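Chitin oligosaccharide binding protein NagB2 (Paenibacillus sp. FPU-7, PDB 7EHU) binds chitin oligosaccharides such as N,N'-diacetylchitobiose and N,N',N''-triacetylchitotriose, probably as the extracellular solute-binding component of a sugar importer. Local coordinates at residues 146-158 with 267-279. Residues are numbered along the deposited sequence; the frame is centred on the assembly and turned at random.
With NAG (2-acetamido-2-deoxy-beta-D-glucopyranose), chain B; NAG (2-acetamido-2-deoxy-beta-D-glucopyranose), chain C; NAG (2-acetamido-2-deoxy-beta-D-glucopyranose), chain D.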
ATOM      1  N   GLY A 146      -4.365  -5.767   6.217  1.00  8.96           N
ATOM      2  CA  GLY A 146      -4.656  -4.351   6.290  1.00  8.82           C
ATOM      3  C   GLY A 146      -3.377  -3.528   6.166  1.00  9.30           C
ATOM      4  O   GLY A 146      -2.280  -4.055   6.201  1.00 10.53           O
ATOM      5  N   PHE A 147      -3.533  -2.214   6.017  1.00  8.67           N
ATOM      6  CA  PHE A 147      -2.382  -1.321   6.022  1.00  8.70           C
ATOM      7  C   PHE A 147      -2.753   0.015   6.644  1.00  8.18           C
ATOM      8  O   PHE A 147      -3.911   0.439   6.627  1.00  8.62           O
ATOM      9  CB  PHE A 147      -1.786  -1.077   4.607  1.00  8.92           C
ATOM     10  CG  PHE A 147      -2.541  -0.051   3.795  1.00  9.06           C
ATOM     11  CD1 PHE A 147      -3.729  -0.380   3.131  1.00  8.94           C
ATOM     12  CD2 PHE A 147      -2.079   1.242   3.713  1.00  9.22           C
ATOM     13  CE1 PHE A 147      -4.420   0.572   2.415  1.00  9.13           C
ATOM     14  CE2 PHE A 147      -2.781   2.206   2.987  1.00  9.70           C
ATOM     15  CZ  PHE A 147      -3.956   1.876   2.362  1.00 10.30           C
ATOM     16  N   VAL A 148      -1.729   0.677   7.185  1.00  8.14           N
ATOM     17  CA  VAL A 148      -1.720   2.123   7.345  1.00  8.54           C
ATOM     18  C   VAL A 148      -0.398   2.618   6.766  1.00  7.90           C
ATOM     19  O   VAL A 148       0.559   1.847   6.615  1.00  8.58           O
ATOM     20  CB  VAL A 148      -1.862   2.588   8.812  1.00 10.44           C
ATOM     21  CG1 VAL A 148      -3.273   2.306   9.319  1.00 11.84           C
ATOM     22  CG2 VAL A 148      -0.810   1.975   9.708  1.00 10.36           C
ATOM     23  N   GLU A 149      -0.345   3.922   6.441  1.00  7.98           N
ATOM     24  CA  GLU A 149       0.888   4.600   6.062  1.00  8.63           C
ATOM     25  C   GLU A 149       1.183   5.678   7.086  1.00  8.47           C
ATOM     26  O   GLU A 149       0.262   6.307   7.601  1.00  9.61           O
ATOM     27  CB  GLU A 149       0.821   5.177   4.636  1.00  8.60           C
ATOM     28  CG  GLU A 149       0.670   4.087   3.577  1.00  8.83           C
ATOM     29  CD  GLU A 149       0.623   4.569   2.158  1.00  8.54           C
ATOM     30  OE1 GLU A 149       0.913   5.767   1.890  1.00  8.69           O
ATOM     31  OE2 GLU A 149       0.275   3.722   1.287  1.00  8.37           O
ATOM     32  N   GLY A 150       2.471   5.855   7.367  1.00  8.81           N
ATOM     33  CA  GLY A 150       2.917   6.814   8.357  1.00  9.17           C
ATOM     34  C   GLY A 150       4.429   6.848   8.380  1.00  8.84           C
ATOM     35  O   GLY A 150       5.084   6.234   7.542  1.00  8.95           O
ATOM     36  N   PHE A 151       4.983   7.586   9.346  1.00  8.76           N
ATOM     37  CA  PHE A 151       6.430   7.753   9.475  1.00  8.48           C
ATOM     38  C   PHE A 151       7.022   6.747  10.452  1.00  8.36           C
ATOM     39  O   PHE A 151       6.796   6.836  11.660  1.00  9.05           O
ATOM     40  CB  PHE A 151       6.789   9.159   9.948  1.00  9.79           C
ATOM     41  CG  PHE A 151       6.633  10.223   8.905  1.00  9.99           C
ATOM     42  CD1 PHE A 151       7.589  10.415   7.923  1.00 10.83           C
ATOM     43  CD2 PHE A 151       5.513  11.040   8.911  1.00 10.34           C
ATOM     44  CE1 PHE A 151       7.438  11.409   6.964  1.00 11.47           C
ATOM     45  CE2 PHE A 151       5.365  12.037   7.967  1.00 11.96           C
ATOM     46  CZ  PHE A 151       6.327  12.222   6.998  1.00 12.27           C
ATOM     47  N   TYR A 152       7.802   5.811   9.934  1.00  9.38           N
ATOM     48  CA  TYR A 152       8.768   5.119  10.763  1.00  8.85           C
ATOM     49  C   TYR A 152       9.909   6.100  11.047  1.00  8.91           C
ATOM     50  O   TYR A 152      10.291   6.885  10.174  1.00  9.56           O
ATOM     51  CB  TYR A 152       9.331   3.929   9.999  1.00  8.83           C
ATOM     52  CG  TYR A 152       8.346   2.819   9.721  1.00  8.33           C
ATOM     53  CD1 TYR A 152       8.173   1.764  10.608  1.00  9.17           C
ATOM     54  CD2 TYR A 152       7.607   2.808   8.536  1.00  9.20           C
ATOM     55  CE1 TYR A 152       7.300   0.719  10.331  1.00  9.90           C
ATOM     56  CE2 TYR A 152       6.749   1.798   8.263  1.00 10.05           C
ATOM     57  CZ  TYR A 152       6.600   0.747   9.147  1.00  9.44           C
ATOM     58  OH  TYR A 152       5.730  -0.273   8.821  1.00 10.95           O
ATOM     59  N   TYR A 153      10.462   6.084  12.256  1.00  8.50           N
ATOM     60  CA  TYR A 153      11.543   7.014  12.557  1.00  8.78           C
ATOM     61  C   TYR A 153      12.564   6.383  13.492  1.00  8.65           C
ATOM     62  O   TYR A 153      12.283   5.451  14.250  1.00  9.47           O
ATOM     63  CB  TYR A 153      11.018   8.366  13.071  1.00  9.15           C
ATOM     64  CG  TYR A 153      10.700   8.446  14.545  1.00  9.42           C
ATOM     65  CD1 TYR A 153       9.475   8.009  15.037  1.00 10.17           C
ATOM     66  CD2 TYR A 153      11.589   9.037  15.440  1.00 10.50           C
ATOM     67  CE1 TYR A 153       9.158   8.132  16.364  1.00 10.30           C
ATOM     68  CE2 TYR A 153      11.277   9.165  16.785  1.00 11.26           C
ATOM     69  CZ  TYR A 153      10.057   8.719  17.240  1.00 11.45           C
ATOM     70  OH  TYR A 153       9.763   8.853  18.566  1.00 13.49           O
ATOM     71  N   ASN A 154      13.778   6.901  13.382  1.00  8.92           N
ATOM     72  CA  ASN A 154      14.920   6.442  14.161  1.00  9.11           C
ATOM     73  C   ASN A 154      15.016   7.278  15.430  1.00  9.41           C
ATOM     74  O   ASN A 154      15.316   8.472  15.379  1.00 10.07           O
ATOM     75  CB  ASN A 154      16.155   6.536  13.282  1.00  9.55           C
ATOM     76  CG  ASN A 154      17.381   5.968  13.930  1.00  9.17           C
ATOM     77  OD1 ASN A 154      17.605   6.137  15.131  1.00 10.63           O
ATOM     78  ND2 ASN A 154      18.154   5.229  13.154  1.00 10.60           N
ATOM     79  N   THR A 155      14.737   6.639  16.561  1.00 10.45           N
ATOM     80  CA  THR A 155      14.701   7.358  17.823  1.00 10.79           C
ATOM     81  C   THR A 155      16.097   7.790  18.249  1.00 12.09           C
ATOM     82  O   THR A 155      16.238   8.789  18.966  1.00 13.28           O
ATOM     83  CB  THR A 155      14.060   6.483  18.912  1.00 11.02           C
ATOM     84  OG1 THR A 155      14.665   5.177  18.929  1.00 11.03           O
ATOM     85  CG2 THR A 155      12.567   6.326  18.681  1.00 12.85           C
ATOM     86  N   LYS A 156      17.128   7.058  17.821  1.00 12.77           N
ATOM     87  CA  LYS A 156      18.511   7.437  18.115  1.00 14.07           C
ATOM     88  C   LYS A 156      18.918   8.672  17.326  1.00 12.13           C
ATOM     89  O   LYS A 156      19.479   9.614  17.884  1.00 12.74           O
ATOM     90  CB  LYS A 156      19.426   6.258  17.761  1.00 17.57           C
ATOM     91  CG  LYS A 156      20.891   6.288  18.155  1.00 22.90           C
ATOM     92  CD  LYS A 156      21.599   6.961  17.008  1.00 26.22           C
ATOM     93  CE  LYS A 156      23.099   6.881  17.021  1.00 25.91           C
ATOM     94  NZ  LYS A 156      23.710   7.668  15.867  1.00 20.63           N
ATOM     95  N   LEU A 157      18.660   8.681  16.014  1.00 11.29           N
ATOM     96  CA  LEU A 157      19.025   9.843  15.218  1.00 11.30           C
ATOM     97  C   LEU A 157      18.233  11.067  15.649  1.00 11.68           C
ATOM     98  O   LEU A 157      18.766  12.179  15.673  1.00 12.81           O
ATOM     99  CB  LEU A 157      18.810   9.553  13.735  1.00 10.93           C
ATOM    100  CG  LEU A 157      19.746   8.527  13.105  1.00 11.62           C
ATOM    101  CD1 LEU A 157      19.307   8.241  11.678  1.00 12.13           C
ATOM    102  CD2 LEU A 157      21.216   8.969  13.134  1.00 12.38           C
ATOM    103  N   PHE A 158      16.949  10.895  15.981  1.00 11.70           N
ATOM    104  CA  PHE A 158      16.185  12.020  16.507  1.00 12.09           C
ATOM    105  C   PHE A 158      16.854  12.579  17.761  1.00 12.74           C
ATOM    106  O   PHE A 158      17.060  13.786  17.876  1.00 13.70           O
ATOM    107  CB  PHE A 158      14.728  11.613  16.804  1.00 11.76           C
ATOM    108  CG  PHE A 158      13.762  11.816  15.651  1.00 11.90           C
ATOM    109  CD1 PHE A 158      14.094  11.438  14.355  1.00 11.86           C
ATOM    110  CD2 PHE A 158      12.501  12.357  15.866  1.00 13.28           C
ATOM    111  CE1 PHE A 158      13.189  11.586  13.307  1.00 12.50           C
ATOM    112  CE2 PHE A 158      11.602  12.523  14.817  1.00 12.95           C
ATOM    113  CZ  PHE A 158      11.960  12.155  13.533  1.00 12.44           C
ATOM    114  N   GLY A 267      20.118   3.003   8.989  1.00 10.78           N
ATOM    115  CA  GLY A 267      20.490   4.139   9.798  1.00 10.94           C
ATOM    116  C   GLY A 267      21.034   5.328   9.046  1.00 11.26           C
ATOM    117  O   GLY A 267      21.667   6.183   9.664  1.00 12.21           O
ATOM    118  N   GLN A 268      20.784   5.425   7.738  1.00 11.57           N
ATOM    119  CA  GLN A 268      21.336   6.487   6.909  1.00 12.06           C
ATOM    120  C   GLN A 268      20.365   7.638   6.677  1.00 12.04           C
ATOM    121  O   GLN A 268      20.729   8.601   5.990  1.00 13.28           O
ATOM    122  CB  GLN A 268      21.844   5.902   5.575  1.00 13.04           C
ATOM    123  CG  GLN A 268      22.843   4.745   5.765  1.00 14.16           C
ATOM    124  CD  GLN A 268      23.959   5.080   6.715  1.00 15.94           C
ATOM    125  OE1 GLN A 268      24.177   4.394   7.737  1.00 16.51           O
ATOM    126  NE2 GLN A 268      24.665   6.138   6.409  1.00 17.80           N
ATOM    127  N   ALA A 269      19.147   7.565   7.217  1.00 12.34           N
ATOM    128  CA  ALA A 269      18.191   8.661   7.181  1.00 12.28           C
ATOM    129  C   ALA A 269      17.292   8.524   8.398  1.00 11.67           C
ATOM    130  O   ALA A 269      17.100   7.426   8.909  1.00 12.63           O
ATOM    131  CB  ALA A 269      17.324   8.638   5.927  1.00 13.15           C
ATOM    132  N   ALA A 270      16.721   9.636   8.850  1.00 11.06           N
ATOM    133  CA  ALA A 270      16.052   9.646  10.150  1.00 10.98           C
ATOM    134  C   ALA A 270      14.618   9.120  10.143  1.00 10.54           C
ATOM    135  O   ALA A 270      14.126   8.719  11.200  1.00 10.55           O
ATOM    136  CB  ALA A 270      16.051  11.066  10.718  1.00 12.09           C
ATOM    137  N   MET A 271      13.929   9.129   9.009  1.00  9.92           N
ATOM    138  CA  MET A 271      12.558   8.639   8.958  1.00  9.90           C
ATOM    139  C   MET A 271      12.237   8.155   7.559  1.00  9.47           C
ATOM    140  O   MET A 271      12.976   8.397   6.606  1.00  9.79           O
ATOM    141  CB  MET A 271      11.555   9.701   9.423  1.00 10.09           C
ATOM    142  CG  MET A 271      11.435  10.880   8.475  1.00 11.54           C
ATOM    143  SD  MET A 271      10.592  12.321   9.185  1.00 12.55           S
ATOM    144  CE  MET A 271      11.996  13.157   9.900  1.00 13.58           C
ATOM    145  N   LEU A 272      11.098   7.481   7.455  1.00  9.53           N
ATOM    146  CA  LEU A 272      10.664   6.836   6.218  1.00  9.29           C
ATOM    147  C   LEU A 272       9.147   6.816   6.221  1.00  8.63           C
ATOM    148  O   LEU A 272       8.555   6.275   7.158  1.00  9.08           O
ATOM    149  CB  LEU A 272      11.191   5.399   6.176  1.00  9.12           C
ATOM    150  CG  LEU A 272      10.758   4.550   4.983  1.00  9.10           C
ATOM    151  CD1 LEU A 272      11.623   4.882   3.764  1.00 10.37           C
ATOM    152  CD2 LEU A 272      10.863   3.092   5.284  1.00  9.91           C
ATOM    153  N   PHE A 273       8.518   7.398   5.211  1.00  8.99           N
ATOM    154  CA  PHE A 273       7.072   7.336   5.076  1.00  9.00           C
ATOM    155  C   PHE A 273       6.725   6.091   4.269  1.00  9.01           C
ATOM    156  O   PHE A 273       7.150   5.960   3.113  1.00  9.82           O
ATOM    157  CB  PHE A 273       6.508   8.608   4.425  1.00  9.16           C
ATOM    158  CG  PHE A 273       5.028   8.724   4.616  1.00  8.59           C
ATOM    159  CD1 PHE A 273       4.522   9.291   5.768  1.00  9.11           C
ATOM    160  CD2 PHE A 273       4.140   8.182   3.703  1.00  9.01           C
ATOM    161  CE1 PHE A 273       3.160   9.347   5.995  1.00  9.56           C
ATOM    162  CE2 PHE A 273       2.766   8.221   3.944  1.00  9.81           C
ATOM    163  CZ  PHE A 273       2.276   8.807   5.074  1.00  9.62           C
ATOM    164  N   ASP A 274       6.032   5.147   4.888  1.00  8.91           N
ATOM    165  CA  ASP A 274       5.817   3.868   4.230  1.00  8.28           C
ATOM    166  C   ASP A 274       4.600   3.184   4.821  1.00  8.48           C
ATOM    167  O   ASP A 274       4.060   3.599   5.855  1.00  8.54           O
ATOM    168  CB  ASP A 274       7.063   2.979   4.369  1.00  8.49           C
ATOM    169  CG  ASP A 274       7.314   2.096   3.163  1.00  8.95           C
ATOM    170  OD1 ASP A 274       6.337   1.688   2.483  1.00  9.07           O
ATOM    171  OD2 ASP A 274       8.475   1.739   2.943  1.00 10.59           O
ATOM    172  N   GLY A 275       4.166   2.127   4.130  1.00  8.41           N
ATOM    173  CA  GLY A 275       3.091   1.309   4.611  1.00  7.94           C
ATOM    174  C   GLY A 275       3.535   0.302   5.643  1.00  8.38           C
ATOM    175  O   GLY A 275       4.714  -0.042   5.758  1.00  9.43           O
ATOM    176  N   SER A 276       2.558  -0.204   6.392  1.00  8.54           N
ATOM    177  CA  SER A 276       2.853  -1.084   7.519  1.00  9.01           C
ATOM    178  C   SER A 276       3.375  -2.429   7.071  1.00  9.26           C
ATOM    179  O   SER A 276       3.942  -3.160   7.891  1.00 11.05           O
ATOM    180  CB  SER A 276       1.670  -1.176   8.468  1.00 10.38           C
ATOM    181  OG  SER A 276       0.470  -1.437   7.776  1.00 10.46           O
ATOM    182  N   TRP A 277       3.256  -2.743   5.783  1.00  9.23           N
ATOM    183  CA  TRP A 277       3.856  -3.951   5.207  1.00 10.01           C
ATOM    184  C   TRP A 277       5.378  -3.883   5.156  1.00  9.78           C
ATOM    185  O   TRP A 277       6.012  -4.895   4.846  1.00 11.27           O
ATOM    186  CB  TRP A 277       3.278  -4.175   3.782  1.00 10.06           C
ATOM    187  CG  TRP A 277       3.648  -3.025   2.873  1.00  9.28           C
ATOM    188  CD1 TRP A 277       4.879  -2.766   2.326  1.00  9.43           C
ATOM    189  CD2 TRP A 277       2.808  -1.934   2.466  1.00  8.60           C
ATOM    190  NE1 TRP A 277       4.866  -1.590   1.626  1.00  9.12           N
ATOM    191  CE2 TRP A 277       3.601  -1.058   1.696  1.00  8.44           C
ATOM    192  CE3 TRP A 277       1.463  -1.618   2.680  1.00  9.52           C
ATOM    193  CZ2 TRP A 277       3.093   0.117   1.159  1.00  9.26           C
ATOM    194  CZ3 TRP A 277       0.959  -0.457   2.138  1.00  9.81           C
ATOM    195  CH2 TRP A 277       1.768   0.394   1.377  1.00  9.85           C
ATOM    196  N   ALA A 278       5.966  -2.735   5.506  1.00 10.33           N
ATOM    197  CA  ALA A 278       7.419  -2.587   5.547  1.00 10.23           C
ATOM    198  C   ALA A 278       8.015  -3.015   6.880  1.00  9.83           C
ATOM    199  O   ALA A 278       9.240  -3.094   6.998  1.00 11.21           O
ATOM    200  CB  ALA A 278       7.797  -1.116   5.307  1.00 12.23           C
ATOM    201  N   THR A 279       7.183  -3.270   7.902  1.00 10.16           N
ATOM    202  CA  THR A 279       7.706  -3.489   9.251  1.00  9.86           C
ATOM    203  C   THR A 279       8.742  -4.600   9.301  1.00  9.88           C
ATOM    204  O   THR A 279       9.760  -4.471   9.991  1.00 10.25           O
ATOM    205  CB  THR A 279       6.561  -3.771  10.223  1.00 10.69           C
ATOM    206  OG1 THR A 279       5.785  -2.588  10.344  1.00 10.94           O
ATOM    207  CG2 THR A 279       7.069  -4.184  11.606  1.00 11.56           C
TER
HETATM  208  C1  NAG B   1       5.647  -8.416   2.387  1.00 13.95           C
HETATM  209  C2  NAG B   1       6.265  -7.220   1.641  1.00 11.35           C
HETATM  210  C3  NAG B   1       5.193  -6.211   1.250  1.00 10.20           C
HETATM  211  C4  NAG B   1       3.951  -6.879   0.670  1.00  9.60           C
HETATM  212  C5  NAG B   1       3.541  -8.095   1.487  1.00 10.39           C
HETATM  213  C6  NAG B   1       2.404  -8.872   0.873  1.00 11.21           C
HETATM  214  C7  NAG B   1       8.563  -6.538   2.276  1.00 12.57           C
HETATM  215  C8  NAG B   1       9.385  -5.813   3.311  1.00 13.90           C
HETATM  216  N2  NAG B   1       7.245  -6.574   2.499  1.00 12.02           N
HETATM  217  O1  NAG B   1       6.603  -9.389   2.627  1.00 18.68           O
HETATM  218  O3  NAG B   1       5.775  -5.280   0.338  1.00 10.66           O
HETATM  219  O4  NAG B   1       2.853  -5.979   0.815  1.00  9.08           O
HETATM  220  O5  NAG B   1       4.648  -8.988   1.615  1.00 12.53           O
HETATM  221  O6  NAG B   1       2.623  -9.122  -0.504  1.00 11.61           O
HETATM  222  O7  NAG B   1       9.066  -7.041   1.269  1.00 13.19           O
HETATM  223  C1  NAG C   2       2.412  -5.264  -0.329  1.00  8.60           C
HETATM  224  C2  NAG C   2       1.062  -4.686   0.059  1.00  8.41           C
HETATM  225  C3  NAG C   2       0.574  -3.689  -0.989  1.00  8.39           C
HETATM  226  C4  NAG C   2       1.656  -2.683  -1.356  1.00  8.39           C
HETATM  227  C5  NAG C   2       2.927  -3.440  -1.715  1.00  8.13           C
HETATM  228  C6  NAG C   2       4.106  -2.558  -2.041  1.00  9.49           C
HETATM  229  C7  NAG C   2      -0.332  -6.257   1.379  1.00  9.29           C
HETATM  230  C8  NAG C   2      -1.319  -7.376   1.291  1.00 10.70           C
HETATM  231  N2  NAG C   2       0.084  -5.755   0.208  1.00  8.36           N
HETATM  232  O3  NAG C   2      -0.577  -3.048  -0.461  1.00  8.14           O
HETATM  233  O4  NAG C   2       1.250  -1.952  -2.510  1.00  7.63           O
HETATM  234  O5  NAG C   2       3.314  -4.241  -0.592  1.00  8.31           O
HETATM  235  O6  NAG C   2       5.222  -3.338  -2.458  1.00 10.15           O
HETATM  236  O7  NAG C   2       0.051  -5.817   2.460  1.00 10.05           O
HETATM  237  C1  NAG D   3       0.940  -0.597  -2.347  1.00  8.40           C
HETATM  238  C2  NAG D   3       0.712  -0.012  -3.719  1.00  7.93           C
HETATM  239  C3  NAG D   3       0.183   1.418  -3.615  1.00  7.72           C
HETATM  240  C4  NAG D   3      -1.056   1.459  -2.727  1.00  7.25           C
HETATM  241  C5  NAG D   3      -0.761   0.814  -1.376  1.00  7.50           C
HETATM  242  C6  NAG D   3      -1.974   0.723  -0.475  1.00  7.98           C
HETATM  243  C7  NAG D   3       2.017  -0.816  -5.630  1.00 10.11           C
HETATM  244  C8  NAG D   3       3.321  -0.724  -6.376  1.00 10.75           C
HETATM  245  N2  NAG D   3       1.912  -0.057  -4.538  1.00  7.92           N
HETATM  246  O3  NAG D   3      -0.112   1.878  -4.928  1.00  8.76           O
HETATM  247  O4  NAG D   3      -1.483   2.795  -2.479  1.00  8.29           O
HETATM  248  O5  NAG D   3      -0.262  -0.516  -1.584  1.00  7.91           O
HETATM  249  O6  NAG D   3      -3.012  -0.048  -1.062  1.00  8.62           O
HETATM  250  O7  NAG D   3       1.093  -1.537  -6.011  1.00 12.22           O
HETATM  251  O   HOH W   1       0.314  -3.562   6.081  1.00 16.00           O
HETATM  252  O   HOH W   2       2.946   2.437   8.144  1.00  9.87           O
HETATM  253  O   HOH W   3      17.397   5.194  10.386  1.00 10.94           O
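An antiparallel strand pair, 138-154 with 271-275, runs up to the bound chitin trisaccharide, where Phe147 and Trp277 meet both each other and the sugar. Phe147 CB lies 3.7 Å from Trp277 CZ3, at the indole edge, and the two side chains point the same way as an oblique pair with ring planes 48° apart. C6 of the chain D NAG lies over one face of the Phe147 ring, offset toward the rim, 3.6 Å from Phe147 CZ. One indole face takes the middle NAG, the ring atom C4 of chain C standing 3.8 Å above its plane; Gly275 CA backs the opposite face, and a CB modelled on that glycine would clash with Trp277 CH2. The Trp277 carbonyl O accepts from NAG (chain B) N2 at 3.1 Å, while NE1 bonds Tyr257 OH. This sugar-on-indole platform is a familiar means of carbohydrate recognition in the periplasmic-binding-protein fold to which the family belongs. Replacing Trp277 by an alanine is likely to leave the middle NAG without its platform and Tyr257 OH without the indole N-H.

Behind the site, Gly150 and Asp274, then Tyr152 and Leu272, form reciprocal hydrogen-bonded pairs. In the non-hydrogen-bonded pair between them, the edge of Phe273 meets the face of Phe151: Phe273 CD1 sits over the centre of the Phe151 ring and the planes are 75° apart. Phe273 CG is anti to its own N (chi1 -164°), which lays this ring across the Gly150 peptide. Met271 SD adds an oblique Met-aromatic contact, 4.4 Å from the Phe151 centroid. On the other sheet face Tyr152 OH reaches Thr279 OG1 at 2.8 Å, a hydrogen bond lying in the phenol plane. Farther along, Asn154 N donates to Ala270 O (2.9 Å), and its side chain N-caps the following helix, OD1 accepting from Leu157 N.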